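Side-chain contacts in acyl-coenzyme A oxidase acox-1.1 (Caenorhabditis elegans, PDB 5K3H), which catalyses the FAD-dependent desaturation of acyl-CoAs to (2E)-enoyl-CoAs, with release of hydrogen peroxide, in the first step of peroxisomal beta-oxidation: residues B[56-61]-B[621-626]; B[46-51]-B[102-107]; B[204-209]-B[214-219]; B[260-265]-B[272-277]. One frame throughout, in Å; residues are numbered along the deposited sequence.

How the contacts relate
The four contacts form two pairs at separate places in the chain. Contacts 1 and 2 lie in the helical part, with centres about 8 Å apart. Glu104 of contact 2 joins them: its side chain meets Ser621 and Arg623, and its carbonyl oxygen takes a probable hydrogen bond from Arg626 NH2. Contacts 3 and 4 lie in the beta-rich part, with centres about 10 Å apart. They are joined by a probable bond from Asn264 ND2 to Met219 O and by Phe218 packing on Leu265. The two pairs are more than 40 Å apart, centre to centre. In contact 3 the Pro215 side chain is about 7 Å from that of Gln151, which binds FAD. Contacts 1 and 2 are away from the annotated sites.

Contact 1: B[56-61]-B[621-626]; sequences ELHDSM and SDRELR
Asp59 and Arg626 make the tight part of this surface contact. Arg626 comes side-on and gives one nitrogen to each carboxylate oxygen. NH2 of Arg626 reaches OD1 of Asp59 at 3.1 Å in an almost straight bond (179°). NE of Arg626 meets the syn lone pair of Asp59 OD2 at 3.0 Å, more bent (143°). The two groups are not coplanar; their planes differ by 41°. Arg626 extends straight from CG to NE, which carries the guanidinium across to the loop. Its NH2 also binds Glu104 O, and Asp59 OD1 has a second charge partner in Lys78.

Arg623 CD sits over one face of the His58 ring, 3.7 Å from its centroid, as a CH-pi contact. The polar ends turn to others: His58 NE2 to Leu51 O, Arg623 NH2 to Glu104. Beside this direct packing the contact is bridged by a water, which donates to Asp59 OD2 and to Arg623 O. An alanine in place of Arg626 would probably take away one of Asp59's charged partners, leaving Lys78, and cost Glu104 O a donor. The chemistry is thus mainly electrostatic: a charged pair and a water tie the loop after helix 38-52 to helix 622-625 and the residue that follows it.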
loop_
_atom_site.group_PDB
_atom_site.type_symbol
_atom_site.label_atom_id
_atom_site.label_comp_id
_atom_site.label_asym_id
_atom_site.label_seq_id
_atom_site.Cartn_x
_atom_site.Cartn_y
_atom_site.Cartn_z
ATOM N N GLU B 56 27.238 -19.820 -7.807
ATOM C CA GLU B 56 27.422 -18.638 -8.646
ATOM C C GLU B 56 26.086 -18.049 -9.095
ATOM O O GLU B 56 26.037 -16.889 -9.537
ATOM C CB GLU B 56 28.307 -18.973 -9.859
ATOM C CG GLU B 56 28.162 -20.415 -10.430
ATOM C CD GLU B 56 28.918 -21.487 -9.626
ATOM O OE1 GLU B 56 29.681 -21.098 -8.726
ATOM O OE2 GLU B 56 28.753 -22.710 -9.883
ATOM N N LEU B 57 25.004 -18.811 -8.978
ATOM C CA LEU B 57 23.676 -18.323 -9.306
ATOM C C LEU B 57 22.906 -17.836 -8.080
ATOM O O LEU B 57 21.690 -17.645 -8.170
ATOM C CB LEU B 57 22.879 -19.402 -10.045
ATOM C CG LEU B 57 23.258 -19.641 -11.506
ATOM C CD1 LEU B 57 22.515 -20.811 -12.066
ATOM C CD2 LEU B 57 22.951 -18.405 -12.320
ATOM N N HIS B 58 23.562 -17.697 -6.928
ATOM C CA HIS B 58 22.892 -17.223 -5.723
ATOM C C HIS B 58 23.068 -15.720 -5.532
ATOM O O HIS B 58 24.004 -15.108 -6.058
ATOM C CB HIS B 58 23.414 -17.958 -4.488
ATOM C CG HIS B 58 23.188 -19.437 -4.526
ATOM N ND1 HIS B 58 23.694 -20.291 -3.570
ATOM C CD2 HIS B 58 22.474 -20.208 -5.381
ATOM C CE1 HIS B 58 23.323 -21.527 -3.851
ATOM N NE2 HIS B 58 22.583 -21.504 -4.943
ATOM N N ASP B 59 22.143 -15.124 -4.773
ATOM C CA ASP B 59 22.326 -13.742 -4.358
ATOM C C ASP B 59 23.633 -13.645 -3.588
ATOM O O ASP B 59 23.848 -14.397 -2.632
ATOM C CB ASP B 59 21.179 -13.285 -3.451
ATOM C CG ASP B 59 19.816 -13.336 -4.121
ATOM O OD1 ASP B 59 19.736 -13.376 -5.365
ATOM O OD2 ASP B 59 18.810 -13.368 -3.379
ATOM N N SER B 60 24.504 -12.711 -3.994
ATOM C CA SER B 60 25.784 -12.561 -3.301
ATOM C C SER B 60 25.588 -12.018 -1.891
ATOM O O SER B 60 26.385 -12.325 -1.000
ATOM C CB SER B 60 26.739 -11.661 -4.090
ATOM O OG SER B 60 26.165 -10.388 -4.362
ATOM N N MET B 61 24.549 -11.221 -1.667
ATOM C CA MET B 61 24.135 -10.849 -0.318
ATOM C C MET B 61 22.637 -10.574 -0.342
ATOM O O MET B 61 22.025 -10.527 -1.416
ATOM C CB MET B 61 24.912 -9.627 0.183
ATOM C CG MET B 61 24.924 -8.465 -0.758
ATOM S SD MET B 61 25.538 -6.988 0.065
ATOM C CE MET B 61 26.629 -7.722 1.288
ATOM N N SER B 621 11.183 -22.037 -2.393
ATOM C CA SER B 621 12.382 -22.132 -1.579
ATOM C C SER B 621 12.702 -20.773 -0.954
ATOM O O SER B 621 12.207 -19.729 -1.390
ATOM C CB SER B 621 13.553 -22.613 -2.431
ATOM O OG SER B 621 13.944 -21.612 -3.355
ATOM N N ASP B 622 13.535 -20.798 0.094
ATOM C CA ASP B 622 14.011 -19.557 0.702
ATOM C C ASP B 622 14.771 -18.714 -0.301
ATOM O O ASP B 622 14.650 -17.480 -0.306
ATOM C CB ASP B 622 14.903 -19.861 1.910
ATOM C CG ASP B 622 14.116 -20.171 3.137
ATOM O OD1 ASP B 622 12.901 -19.875 3.094
ATOM O OD2 ASP B 622 14.682 -20.716 4.122
ATOM N N ARG B 623 15.556 -19.358 -1.173
ATOM C CA ARG B 623 16.277 -18.587 -2.178
ATOM C C ARG B 623 15.310 -17.825 -3.080
ATOM O O ARG B 623 15.634 -16.731 -3.551
ATOM C CB ARG B 623 17.192 -19.505 -3.001
ATOM C CG ARG B 623 18.494 -19.970 -2.256
ATOM C CD ARG B 623 19.533 -20.590 -3.204
ATOM N NE ARG B 623 18.827 -21.287 -4.281
ATOM C CZ ARG B 623 18.358 -22.535 -4.198
ATOM N NH1 ARG B 623 18.535 -23.248 -3.086
ATOM N NH2 ARG B 623 17.715 -23.069 -5.230
ATOM N N GLU B 624 14.115 -18.363 -3.319
ATOM C CA GLU B 624 13.135 -17.622 -4.112
ATOM C C GLU B 624 12.383 -16.596 -3.273
ATOM O O GLU B 624 12.189 -15.452 -3.710
ATOM C CB GLU B 624 12.144 -18.581 -4.772
ATOM C CG GLU B 624 11.078 -17.891 -5.592
ATOM C CD GLU B 624 10.097 -18.861 -6.242
ATOM O OE1 GLU B 624 10.276 -20.083 -6.133
ATOM O OE2 GLU B 624 9.128 -18.396 -6.861
ATOM N N LEU B 625 11.922 -17.006 -2.084
ATOM C CA LEU B 625 10.999 -16.192 -1.295
ATOM C C LEU B 625 11.669 -14.935 -0.757
ATOM O O LEU B 625 11.030 -13.881 -0.667
ATOM C CB LEU B 625 10.423 -17.025 -0.144
ATOM C CG LEU B 625 9.223 -16.422 0.577
ATOM C CD1 LEU B 625 8.142 -16.237 -0.451
ATOM C CD2 LEU B 625 8.718 -17.323 1.691
ATOM N N ARG B 626 12.919 -15.051 -0.314
ATOM C CA ARG B 626 13.758 -13.919 0.062
ATOM C C ARG B 626 13.250 -13.183 1.299
ATOM O O ARG B 626 13.440 -11.970 1.435
ATOM C CB ARG B 626 13.913 -12.958 -1.110
ATOM C CG ARG B 626 14.945 -13.455 -2.095
ATOM C CD ARG B 626 14.949 -12.704 -3.413
ATOM N NE ARG B 626 16.005 -13.216 -4.285
ATOM C CZ ARG B 626 15.839 -14.113 -5.255
ATOM N NH1 ARG B 626 14.633 -14.603 -5.511
ATOM N NH2 ARG B 626 16.887 -14.510 -5.975
HETATM O O HOH W 1 17.646 -15.626 -2.390
#

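Contact 2: B[46-51]-B[102-107]; sequences EITAKL and NNEVLG
Glu104 reaches from helix 97-105 across to Leu51 and Thr48 on helix 38-52. Glu104 CB lies 3.6 Å from Leu51 CD1. Glu104 CG stays against the same methyl, 3.8 Å from Leu51 CD1. The chain then bends at chi2 (-102°), which turns the carboxylate toward Thr48. Glu104 CD is near both partners, 3.6 Å from Thr48 OG1 and 4.0 Å from Leu51 CD1. At the tip the two oxygens part company. OE1 keeps Leu51 CD1 beside it and forms a salt bridge with Arg623. Glu104 OE2 meets Thr48 OG1 at 2.8 Å. The same oxygen is hydrogen-bonded with Ser621 OG. Thr48 OG1 is also hydrogen-bonded with Arg44 O and His100 NE2. The methyl CG2 of Thr48 touches Glu104 OE2 as well, at 3.3 Å.

Away from the carboxylate the contact is apolar. Leu51 CD2 packs on Val105 CG2 at 3.7 Å, and the two side chains cross at about a right angle. Leu57 and Leu101 also touch Leu51.

Glu104 is thus a buried acid with a hydrocarbon stem on leucine and a polar tip among hydroxyls and an arginine. The nearby arginine probably keeps it ionised, and its bonds to Arg623 and Ser621 link the helix pair to the segment 621-626.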
loop_
_atom_site.group_PDB
_atom_site.type_symbol
_atom_site.label_atom_id
_atom_site.label_comp_id
_atom_site.label_asym_id
_atom_site.label_seq_id
_atom_site.Cartn_x
_atom_site.Cartn_y
_atom_site.Cartn_z
ATOM N N GLU B 46 13.079 -30.071 -8.885
ATOM C CA GLU B 46 14.371 -30.486 -9.427
ATOM C C GLU B 46 15.228 -29.288 -9.794
ATOM O O GLU B 46 16.434 -29.284 -9.528
ATOM C CB GLU B 46 14.176 -31.384 -10.651
ATOM C CG GLU B 46 13.512 -32.704 -10.348
ATOM C CD GLU B 46 13.304 -33.569 -11.584
ATOM O OE1 GLU B 46 13.631 -33.117 -12.693
ATOM O OE2 GLU B 46 12.787 -34.697 -11.461
ATOM N N ILE B 47 14.621 -28.278 -10.421
ATOM C CA ILE B 47 15.326 -27.040 -10.751
ATOM C C ILE B 47 15.877 -26.380 -9.493
ATOM O O ILE B 47 17.023 -25.912 -9.465
ATOM C CB ILE B 47 14.399 -26.082 -11.517
ATOM C CG1 ILE B 47 14.091 -26.599 -12.916
ATOM C CG2 ILE B 47 14.978 -24.684 -11.544
ATOM C CD1 ILE B 47 12.887 -25.911 -13.535
ATOM N N THR B 48 15.050 -26.299 -8.446
ATOM C CA THR B 48 15.477 -25.707 -7.183
ATOM C C THR B 48 16.656 -26.466 -6.597
ATOM O O THR B 48 17.638 -25.859 -6.159
ATOM C CB THR B 48 14.287 -25.676 -6.216
ATOM O OG1 THR B 48 13.306 -24.783 -6.733
ATOM C CG2 THR B 48 14.674 -25.243 -4.806
ATOM N N ALA B 49 16.568 -27.803 -6.572
ATOM C CA ALA B 49 17.648 -28.620 -6.032
ATOM C C ALA B 49 18.925 -28.450 -6.847
ATOM O O ALA B 49 20.022 -28.329 -6.288
ATOM C CB ALA B 49 17.219 -30.084 -6.001
ATOM N N LYS B 50 18.802 -28.381 -8.168
ATOM C CA LYS B 50 19.984 -28.166 -8.986
ATOM C C LYS B 50 20.623 -26.814 -8.670
ATOM O O LYS B 50 21.846 -26.715 -8.512
ATOM C CB LYS B 50 19.610 -28.278 -10.468
ATOM C CG LYS B 50 20.773 -28.080 -11.446
ATOM C CD LYS B 50 21.866 -29.135 -11.241
ATOM C CE LYS B 50 22.896 -29.077 -12.356
ATOM N NZ LYS B 50 23.880 -30.213 -12.258
ATOM N N LEU B 51 19.812 -25.761 -8.542
ATOM C CA LEU B 51 20.380 -24.452 -8.237
ATOM C C LEU B 51 21.099 -24.437 -6.884
ATOM O O LEU B 51 22.045 -23.659 -6.684
ATOM C CB LEU B 51 19.279 -23.398 -8.272
ATOM C CG LEU B 51 18.702 -23.057 -9.640
ATOM C CD1 LEU B 51 17.362 -22.338 -9.476
ATOM C CD2 LEU B 51 19.672 -22.227 -10.461
ATOM N N ASN B 102 13.966 -17.975 -13.447
ATOM C CA ASN B 102 14.203 -16.554 -13.232
ATOM C C ASN B 102 13.749 -16.111 -11.840
ATOM O O ASN B 102 14.417 -15.282 -11.207
ATOM C CB ASN B 102 13.536 -15.730 -14.337
ATOM C CG ASN B 102 14.358 -15.720 -15.668
ATOM O OD1 ASN B 102 15.546 -16.107 -15.711
ATOM N ND2 ASN B 102 13.712 -15.291 -16.748
ATOM N N ASN B 103 12.623 -16.647 -11.341
ATOM C CA ASN B 103 12.149 -16.274 -9.999
ATOM C C ASN B 103 13.164 -16.643 -8.922
ATOM O O ASN B 103 13.392 -15.861 -7.994
ATOM C CB ASN B 103 10.822 -16.965 -9.672
ATOM C CG ASN B 103 9.671 -16.474 -10.502
ATOM O OD1 ASN B 103 9.641 -15.326 -10.944
ATOM N ND2 ASN B 103 8.701 -17.355 -10.727
ATOM N N GLU B 104 13.742 -17.854 -9.009
ATOM C CA GLU B 104 14.788 -18.288 -8.081
ATOM C C GLU B 104 16.026 -17.408 -8.198
ATOM O O GLU B 104 16.568 -16.925 -7.195
ATOM C CB GLU B 104 15.185 -19.744 -8.367
ATOM C CG GLU B 104 14.240 -20.820 -7.867
ATOM C CD GLU B 104 14.723 -21.493 -6.584
ATOM O OE1 GLU B 104 15.884 -21.275 -6.160
ATOM O OE2 GLU B 104 13.901 -22.202 -5.962
ATOM N N VAL B 105 16.509 -17.214 -9.421
ATOM C CA VAL B 105 17.798 -16.565 -9.638
ATOM C C VAL B 105 17.650 -15.051 -9.688
ATOM O O VAL B 105 18.308 -14.338 -8.929
ATOM C CB VAL B 105 18.468 -17.148 -10.913
ATOM C CG1 VAL B 105 19.723 -16.387 -11.321
ATOM C CG2 VAL B 105 18.846 -18.596 -10.670
ATOM N N LEU B 106 16.736 -14.533 -10.503
ATOM C CA LEU B 106 16.683 -13.092 -10.724
ATOM C C LEU B 106 15.724 -12.368 -9.781
ATOM O O LEU B 106 15.954 -11.193 -9.475
ATOM C CB LEU B 106 16.324 -12.803 -12.193
ATOM C CG LEU B 106 17.340 -13.300 -13.266
ATOM C CD1 LEU B 106 16.843 -13.147 -14.700
ATOM C CD2 LEU B 106 18.726 -12.636 -13.117
ATOM N N GLY B 107 14.685 -13.049 -9.275
ATOM C CA GLY B 107 13.791 -12.446 -8.306
ATOM C C GLY B 107 12.713 -11.588 -8.942
ATOM O O GLY B 107 12.375 -11.728 -10.114
#

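Contact 3: B[204-209]-B[214-219]; sequences AHMYIK and GPHTFM
The His216 ring carries the Met206 methyl on one face. The two residues belong to neighbouring strands of a beta hairpin, 199-208 and 211-221, part of the mixed sheet of the beta-rich region. CE of Met206 stands 3.6 Å from the centroid of the His216 ring, close to the ring normal, as a CH-pi contact. In the plane of the same ring, at its edge, lies Gly214 O, which accepts from His216 ND1 at 2.9 Å. The other ring nitrogen, NE2, is bonded to Tyr278 OH. The Phe218 ring is met at its edge instead: Met206 SD lies 4.0 Å from Phe218 CZ, a Met-aromatic contact, and Ala204 O is also near the ring plane. The His205 ring runs alongside the Pro215 ring and points the same way, its NE2 held by Leu160 O.

Ala204 and His216 form an antiparallel hydrogen-bonded pair, with bonds both ways: Ala204 N to His216 O at 3.1 Å and His216 N to Ala204 O at 3.0 Å. His205 and Pro215 make the neighbouring non-hydrogen-bonded pair, with CA atoms only 4.3 Å apart. Phe218 CE2 packs against Ala204 CB, and Phe176 also meets the ring.

Met206 has CG anti to its backbone N (chi1 -171°) and bends at its end, which brings sulfur to one ring and methyl to the other. Gly214 O takes two donors from opposite faces of its carbonyl plane, His216 ND1 and, at 3.0 Å, Met206 N.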
loop_
_atom_site.group_PDB
_atom_site.type_symbol
_atom_site.label_atom_id
_atom_site.label_comp_id
_atom_site.label_asym_id
_atom_site.label_seq_id
_atom_site.Cartn_x
_atom_site.Cartn_y
_atom_site.Cartn_z
ATOM N N ALA B 204 4.559 4.530 -33.158
ATOM C CA ALA B 204 4.536 5.894 -33.661
ATOM C C ALA B 204 3.430 6.012 -34.701
ATOM O O ALA B 204 3.090 5.038 -35.375
ATOM C CB ALA B 204 5.890 6.287 -34.271
ATOM N N HIS B 205 2.897 7.222 -34.842
ATOM C CA HIS B 205 1.898 7.497 -35.863
ATOM C C HIS B 205 2.536 7.614 -37.239
ATOM O O HIS B 205 3.446 8.429 -37.436
ATOM C CB HIS B 205 1.155 8.785 -35.525
ATOM C CG HIS B 205 0.096 8.611 -34.484
ATOM N ND1 HIS B 205 -0.877 9.561 -34.249
ATOM C CD2 HIS B 205 -0.164 7.586 -33.642
ATOM C CE1 HIS B 205 -1.679 9.131 -33.294
ATOM N NE2 HIS B 205 -1.271 7.934 -32.915
ATOM N N MET B 206 2.028 6.840 -38.205
ATOM C CA MET B 206 2.651 6.764 -39.525
ATOM C C MET B 206 1.994 7.730 -40.513
ATOM O O MET B 206 0.805 7.613 -40.827
ATOM C CB MET B 206 2.611 5.337 -40.080
ATOM C CG MET B 206 3.449 5.197 -41.351
ATOM S SD MET B 206 3.738 3.492 -41.855
ATOM C CE MET B 206 2.063 2.972 -42.288
ATOM N N TYR B 207 2.800 8.626 -41.068
ATOM C CA TYR B 207 2.345 9.616 -42.028
ATOM C C TYR B 207 2.948 9.317 -43.399
ATOM O O TYR B 207 4.149 9.034 -43.510
ATOM C CB TYR B 207 2.736 11.020 -41.568
ATOM C CG TYR B 207 1.870 11.583 -40.457
ATOM C CD1 TYR B 207 2.063 11.191 -39.132
ATOM C CD2 TYR B 207 0.885 12.533 -40.722
ATOM C CE1 TYR B 207 1.291 11.723 -38.107
ATOM C CE2 TYR B 207 0.098 13.072 -39.694
ATOM C CZ TYR B 207 0.320 12.667 -38.405
ATOM O OH TYR B 207 -0.442 13.188 -37.404
ATOM N N ILE B 208 2.106 9.325 -44.430
ATOM C CA ILE B 208 2.551 9.206 -45.815
ATOM C C ILE B 208 1.855 10.273 -46.635
ATOM O O ILE B 208 0.622 10.320 -46.679
ATOM C CB ILE B 208 2.281 7.817 -46.408
ATOM C CG1 ILE B 208 2.778 6.715 -45.468
ATOM C CG2 ILE B 208 2.922 7.693 -47.801
ATOM C CD1 ILE B 208 2.364 5.343 -45.939
ATOM N N LYS B 209 2.636 11.107 -47.312
ATOM C CA LYS B 209 2.080 12.198 -48.106
ATOM C C LYS B 209 1.176 13.072 -47.245
ATOM O O LYS B 209 0.196 13.632 -47.724
ATOM C CB LYS B 209 1.295 11.667 -49.313
ATOM C CG LYS B 209 2.061 10.886 -50.394
ATOM C CD LYS B 209 1.074 10.530 -51.530
ATOM C CE LYS B 209 1.686 9.841 -52.726
ATOM N NZ LYS B 209 1.706 8.351 -52.564
ATOM N N GLY B 214 -2.230 6.214 -38.484
ATOM C CA GLY B 214 -2.398 5.660 -37.163
ATOM C C GLY B 214 -1.155 4.961 -36.654
ATOM O O GLY B 214 -0.117 4.918 -37.329
ATOM N N PRO B 215 -1.246 4.383 -35.452
ATOM C CA PRO B 215 -0.058 3.789 -34.821
ATOM C C PRO B 215 0.371 2.510 -35.526
ATOM O O PRO B 215 -0.454 1.638 -35.821
ATOM C CB PRO B 215 -0.510 3.522 -33.379
ATOM C CG PRO B 215 -1.965 3.463 -33.438
ATOM C CD PRO B 215 -2.405 4.382 -34.546
ATOM N N HIS B 216 1.670 2.433 -35.818
ATOM C CA HIS B 216 2.355 1.279 -36.381
ATOM C C HIS B 216 3.656 1.060 -35.615
ATOM O O HIS B 216 4.116 1.935 -34.874
ATOM C CB HIS B 216 2.640 1.482 -37.869
ATOM C CG HIS B 216 1.420 1.439 -38.729
ATOM N ND1 HIS B 216 0.472 2.437 -38.727
ATOM C CD2 HIS B 216 0.996 0.518 -39.627
ATOM C CE1 HIS B 216 -0.482 2.138 -39.596
ATOM N NE2 HIS B 216 -0.191 0.977 -40.152
ATOM N N THR B 217 4.266 -0.110 -35.787
ATOM C CA THR B 217 5.468 -0.443 -35.028
ATOM C C THR B 217 6.688 -0.617 -35.934
ATOM O O THR B 217 6.598 -1.147 -37.056
ATOM C CB THR B 217 5.238 -1.697 -34.142
ATOM O OG1 THR B 217 4.917 -2.830 -34.953
ATOM C CG2 THR B 217 4.111 -1.455 -33.152
ATOM N N PHE B 218 7.835 -0.183 -35.414
ATOM C CA PHE B 218 9.062 -0.093 -36.192
ATOM C C PHE B 218 10.211 -0.662 -35.379
ATOM O O PHE B 218 10.331 -0.396 -34.175
ATOM C CB PHE B 218 9.406 1.361 -36.593
ATOM C CG PHE B 218 8.304 2.070 -37.345
ATOM C CD1 PHE B 218 8.299 2.094 -38.733
ATOM C CD2 PHE B 218 7.232 2.634 -36.671
ATOM C CE1 PHE B 218 7.287 2.711 -39.428
ATOM C CE2 PHE B 218 6.218 3.272 -37.371
ATOM C CZ PHE B 218 6.247 3.301 -38.743
ATOM N N MET B 219 11.078 -1.414 -36.047
ATOM C CA MET B 219 12.331 -1.812 -35.424
ATOM C C MET B 219 13.264 -0.613 -35.467
ATOM O O MET B 219 13.439 -0.006 -36.523
ATOM C CB MET B 219 12.938 -3.019 -36.146
ATOM C CG MET B 219 14.273 -3.468 -35.578
ATOM S SD MET B 219 14.170 -3.957 -33.831
ATOM C CE MET B 219 13.387 -5.539 -34.027
#

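Contact 4: B[260-265]-B[272-277]; sequences IPRTNL and VEADGT
Arg262 and Ala274 bring their CA atoms to 7.3 Å where the 3-10 segment 262-264 faces a type I beta turn from Glu273 to Gly276. Arg262 carries the polar part. Its chain leaves the backbone with CG anti to N and then bends at chi3 (85°), laying the guanidinium against the turn. Arg262 NE gives a bond to Val272 O at 2.9 Å, close to the guanidinium plane but bent at the hydrogen (132°). CD of Arg262 rests 3.5 Å from Glu273 O. Ala274 N sits over one face of the guanidinium, and Thr263 CG2 lies near the rim of the opposite face. Arg262 NH1 reaches Ala274 CB at 4.0 Å.

The turn connects strands 271-272 and 278-279 in a small antiparallel hairpin, with Glu273 N bonded to Thr277 O at 2.8 Å. Asp275 OD1 accepts from Thr277 N at 2.9 Å, an Asx turn. A serine in place of Arg262 would probably leave Val272 O without this donor and take away the packing on Ala274 N and CB.

The apolar part is separate. Leu265 CD2 touches Val272 CG2 at 3.7 Å, the side chains crossing at about a right angle. Both residues also pack on Met206, and Leu265 further touches Phe218 and Phe176.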
loop_
_atom_site.group_PDB
_atom_site.type_symbol
_atom_site.label_atom_id
_atom_site.label_comp_id
_atom_site.label_asym_id
_atom_site.label_seq_id
_atom_site.Cartn_x
_atom_site.Cartn_y
_atom_site.Cartn_z
ATOM N N ILE B 260 15.285 5.587 -40.463
ATOM C CA ILE B 260 15.411 4.130 -40.530
ATOM C C ILE B 260 14.876 3.664 -41.887
ATOM O O ILE B 260 14.036 4.359 -42.500
ATOM C CB ILE B 260 14.694 3.438 -39.350
ATOM C CG1 ILE B 260 13.187 3.698 -39.371
ATOM C CG2 ILE B 260 15.273 3.886 -38.017
ATOM C CD1 ILE B 260 12.439 3.010 -38.243
ATOM N N PRO B 261 15.351 2.525 -42.409
ATOM C CA PRO B 261 14.876 2.046 -43.717
ATOM C C PRO B 261 13.378 1.774 -43.733
ATOM O O PRO B 261 12.749 1.536 -42.704
ATOM C CB PRO B 261 15.670 0.750 -43.933
ATOM C CG PRO B 261 16.883 0.886 -43.055
ATOM C CD PRO B 261 16.492 1.742 -41.900
ATOM N N ARG B 262 12.812 1.795 -44.941
ATOM C CA ARG B 262 11.406 1.455 -45.109
ATOM C C ARG B 262 11.069 0.112 -44.475
ATOM O O ARG B 262 10.006 -0.046 -43.855
ATOM C CB ARG B 262 11.034 1.413 -46.595
ATOM C CG ARG B 262 9.533 1.270 -46.822
ATOM C CD ARG B 262 9.131 1.007 -48.243
ATOM N NE ARG B 262 9.171 -0.407 -48.610
ATOM C CZ ARG B 262 10.179 -0.994 -49.246
ATOM N NH1 ARG B 262 11.245 -0.281 -49.603
ATOM N NH2 ARG B 262 10.111 -2.286 -49.544
ATOM N N THR B 263 11.959 -0.872 -44.620
ATOM C CA THR B 263 11.677 -2.234 -44.176
ATOM C C THR B 263 11.842 -2.430 -42.671
ATOM O O THR B 263 11.650 -3.556 -42.195
ATOM C CB THR B 263 12.575 -3.222 -44.924
ATOM O OG1 THR B 263 13.940 -2.797 -44.803
ATOM C CG2 THR B 263 12.191 -3.303 -46.400
ATOM N N ASN B 264 12.168 -1.373 -41.907
ATOM C CA ASN B 264 12.082 -1.444 -40.448
ATOM C C ASN B 264 10.659 -1.286 -39.932
ATOM O O ASN B 264 10.439 -1.517 -38.742
ATOM C CB ASN B 264 12.971 -0.401 -39.769
ATOM C CG ASN B 264 14.433 -0.802 -39.733
ATOM O OD1 ASN B 264 14.954 -1.376 -40.679
ATOM N ND2 ASN B 264 15.100 -0.503 -38.628
ATOM N N LEU B 265 9.713 -0.867 -40.776
ATOM C CA LEU B 265 8.300 -1.020 -40.465
ATOM C C LEU B 265 7.974 -2.506 -40.382
ATOM O O LEU B 265 8.235 -3.250 -41.331
ATOM C CB LEU B 265 7.438 -0.350 -41.541
ATOM C CG LEU B 265 5.929 -0.675 -41.543
ATOM C CD1 LEU B 265 5.209 -0.008 -40.373
ATOM C CD2 LEU B 265 5.244 -0.314 -42.854
ATOM N N VAL B 272 3.865 -1.168 -46.666
ATOM C CA VAL B 272 4.095 0.112 -47.325
ATOM C C VAL B 272 5.166 -0.132 -48.377
ATOM O O VAL B 272 6.305 -0.486 -48.038
ATOM C CB VAL B 272 4.523 1.222 -46.342
ATOM C CG1 VAL B 272 5.049 2.444 -47.081
ATOM C CG2 VAL B 272 3.353 1.621 -45.446
ATOM N N GLU B 273 4.802 0.056 -49.649
ATOM C CA GLU B 273 5.713 -0.190 -50.758
ATOM C C GLU B 273 6.639 1.001 -50.919
ATOM O O GLU B 273 6.445 2.051 -50.301
ATOM C CB GLU B 273 4.930 -0.510 -52.033
ATOM C CG GLU B 273 3.872 -1.574 -51.746
ATOM C CD GLU B 273 3.187 -2.125 -52.981
ATOM O OE1 GLU B 273 2.722 -1.315 -53.815
ATOM O OE2 GLU B 273 3.090 -3.367 -53.112
ATOM N N ALA B 274 7.701 0.804 -51.716
ATOM C CA ALA B 274 8.695 1.858 -51.922
ATOM C C ALA B 274 8.077 3.163 -52.401
ATOM O O ALA B 274 8.535 4.245 -52.027
ATOM C CB ALA B 274 9.743 1.390 -52.929
ATOM N N ASP B 275 7.043 3.087 -53.236
ATOM C CA ASP B 275 6.350 4.295 -53.674
ATOM C C ASP B 275 5.476 4.918 -52.577
ATOM O O ASP B 275 4.810 5.925 -52.846
ATOM C CB ASP B 275 5.594 4.036 -54.984
ATOM C CG ASP B 275 4.460 3.059 -54.847
ATOM O OD1 ASP B 275 4.154 2.569 -53.735
ATOM O OD2 ASP B 275 3.858 2.776 -55.898
ATOM N N GLY B 276 5.395 4.308 -51.389
ATOM C CA GLY B 276 4.504 4.775 -50.351
ATOM C C GLY B 276 3.117 4.186 -50.345
ATOM O O GLY B 276 2.307 4.583 -49.495
ATOM N N THR B 277 2.807 3.278 -51.267
ATOM C CA THR B 277 1.479 2.683 -51.313
ATOM C C THR B 277 1.262 1.831 -50.075
ATOM O O THR B 277 2.121 1.020 -49.711
ATOM C CB THR B 277 1.318 1.822 -52.570
ATOM O OG1 THR B 277 1.697 2.578 -53.728
ATOM C CG2 THR B 277 -0.116 1.312 -52.719
#